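Local coordinates for 33 kDa chaperonin (Thermotoga maritima, PDB 1VQ0), which probably acts as a redox-regulated molecular chaperone that protects thermally unfolding and oxidatively damaged proteins from irreversible aggregation, at residues Glu150-Ala153 with Tyr154-Ala157. Numbering follows the deposited sequence.
Sequences EDLA and YYFA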
loop_
_atom_site.group_PDB
_atom_site.type_symbol
_atom_site.label_atom_id
_atom_site.label_comp_id
_atom_site.label_asym_id
_atom_site.label_seq_id
_atom_site.Cartn_x
_atom_site.Cartn_y
_atom_site.Cartn_z
ATOM N N GLU A 150 0.646 -18.232 -5.246
ATOM C CA GLU A 150 0.964 -17.458 -6.465
ATOM C C GLU A 150 0.756 -15.953 -6.295
ATOM O O GLU A 150 1.446 -15.167 -6.914
ATOM C CB GLU A 150 0.130 -17.940 -7.662
ATOM C CG GLU A 150 0.734 -17.506 -8.974
ATOM C CD GLU A 150 -0.090 -17.890 -10.187
ATOM O OE1 GLU A 150 -1.143 -18.520 -9.975
ATOM O OE2 GLU A 150 0.334 -17.514 -11.324
ATOM N N ASP A 151 -0.289 -15.606 -5.550
ATOM C CA ASP A 151 -0.571 -14.235 -5.185
ATOM C C ASP A 151 0.633 -13.602 -4.442
ATOM O O ASP A 151 1.021 -12.504 -4.769
ATOM C CB ASP A 151 -1.785 -14.164 -4.325
ATOM C CG ASP A 151 -3.009 -14.799 -4.957
ATOM O OD1 ASP A 151 -3.408 -14.437 -6.102
ATOM O OD2 ASP A 151 -3.641 -15.628 -4.303
ATOM N N LEU A 152 1.241 -14.362 -3.539
ATOM C CA LEU A 152 2.381 -13.924 -2.739
ATOM C C LEU A 152 3.623 -13.853 -3.565
ATOM O O LEU A 152 4.375 -12.891 -3.465
ATOM C CB LEU A 152 2.661 -14.852 -1.556
ATOM C CG LEU A 152 2.985 -14.183 -0.219
ATOM C CD1 LEU A 152 3.748 -15.035 0.603
ATOM C CD2 LEU A 152 3.668 -12.981 -0.247
ATOM N N ALA A 153 3.812 -14.838 -4.431
ATOM C CA ALA A 153 4.914 -14.763 -5.437
ATOM C C ALA A 153 4.845 -13.501 -6.297
ATOM O O ALA A 153 5.825 -12.865 -6.501
ATOM C CB ALA A 153 4.938 -16.018 -6.320
ATOM N N TYR A 154 3.638 -13.113 -6.722
ATOM C CA TYR A 154 3.443 -11.894 -7.508
ATOM C C TYR A 154 3.705 -10.603 -6.718
ATOM O O TYR A 154 4.295 -9.657 -7.246
ATOM C CB TYR A 154 2.055 -11.894 -8.120
ATOM C CG TYR A 154 1.680 -10.730 -8.995
ATOM C CD1 TYR A 154 2.216 -10.565 -10.256
ATOM C CD2 TYR A 154 0.744 -9.819 -8.561
ATOM C CE1 TYR A 154 1.868 -9.469 -11.047
ATOM C CE2 TYR A 154 0.371 -8.767 -9.316
ATOM C CZ TYR A 154 0.906 -8.588 -10.542
ATOM O OH TYR A 154 0.480 -7.509 -11.218
ATOM N N TYR A 155 3.275 -10.559 -5.474
ATOM C CA TYR A 155 3.647 -9.471 -4.561
ATOM C C TYR A 155 5.200 -9.316 -4.600
ATOM O O TYR A 155 5.765 -8.213 -4.907
ATOM C CB TYR A 155 3.145 -9.713 -3.126
ATOM C CG TYR A 155 3.933 -8.896 -2.184
ATOM C CD1 TYR A 155 3.605 -7.549 -1.958
ATOM C CD2 TYR A 155 5.064 -9.440 -1.525
ATOM C CE1 TYR A 155 4.401 -6.743 -1.105
ATOM C CE2 TYR A 155 5.882 -8.655 -0.711
ATOM C CZ TYR A 155 5.556 -7.309 -0.477
ATOM O OH TYR A 155 6.375 -6.516 0.306
ATOM N N PHE A 156 5.896 -10.426 -4.376
ATOM C CA PHE A 156 7.364 -10.334 -4.315
ATOM C C PHE A 156 7.962 -9.845 -5.638
ATOM O O PHE A 156 8.740 -8.875 -5.631
ATOM C CB PHE A 156 8.023 -11.635 -3.776
ATOM C CG PHE A 156 7.991 -11.728 -2.260
ATOM C CD1 PHE A 156 8.901 -10.999 -1.496
ATOM C CD2 PHE A 156 7.050 -12.548 -1.585
ATOM C CE1 PHE A 156 8.863 -11.071 -0.075
ATOM C CE2 PHE A 156 7.013 -12.590 -0.168
ATOM C CZ PHE A 156 7.903 -11.858 0.570
ATOM N N ALA A 157 7.567 -10.457 -6.766
ATOM C CA ALA A 157 8.055 -10.034 -8.080
ATOM C C ALA A 157 7.800 -8.516 -8.354
ATOM O O ALA A 157 8.694 -7.781 -8.772
ATOM C CB ALA A 157 7.469 -10.930 -9.238
#
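Leu152 brings its CD2 methyl within 3.4 Å of Phe156 CE2, beside the CD2-CE2 border of the ring, the two side chains running side by side one turn apart on the alpha-helix 149-160. This i to i+4 pairing illustrates how an amphipathic helix builds its buried stripe. Phe156 carries CG beside its own backbone N (chi1 -81°), which swings the ring back along the helix toward Leu152 and places CD2 3.3 Å from the Leu152 O. Leu152 CD2 also meets Tyr155, 4.0 Å from Tyr155 CD2, so one leucine branch serves two rings. These neighbouring rings meet edge to face: the edge of Tyr155 points into a face of Phe156, with Tyr155 CE2 3.7 Å above its centre. An alanine in place of Phe156 would probably leave the Leu152 methyl and the Tyr155 edge without their shared partner and open a gap against Trp72. That tryptophan of strand 71-78 touches both Leu152 and Phe156, while Tyr155 rests on Leu125 and Val127 of strand 123-130, so this stripe packs the helix onto the large mixed sheet. Tyr154, with CG anti to its N (chi1 -179°), leads elsewhere and packs on Phe137 of the second subunit. Four successive i to i+4 backbone hydrogen bonds run through these two turns, the straightest from Ala157 N to Ala153 O, 3.0 Å long with an angle of 173° at the hydrogen.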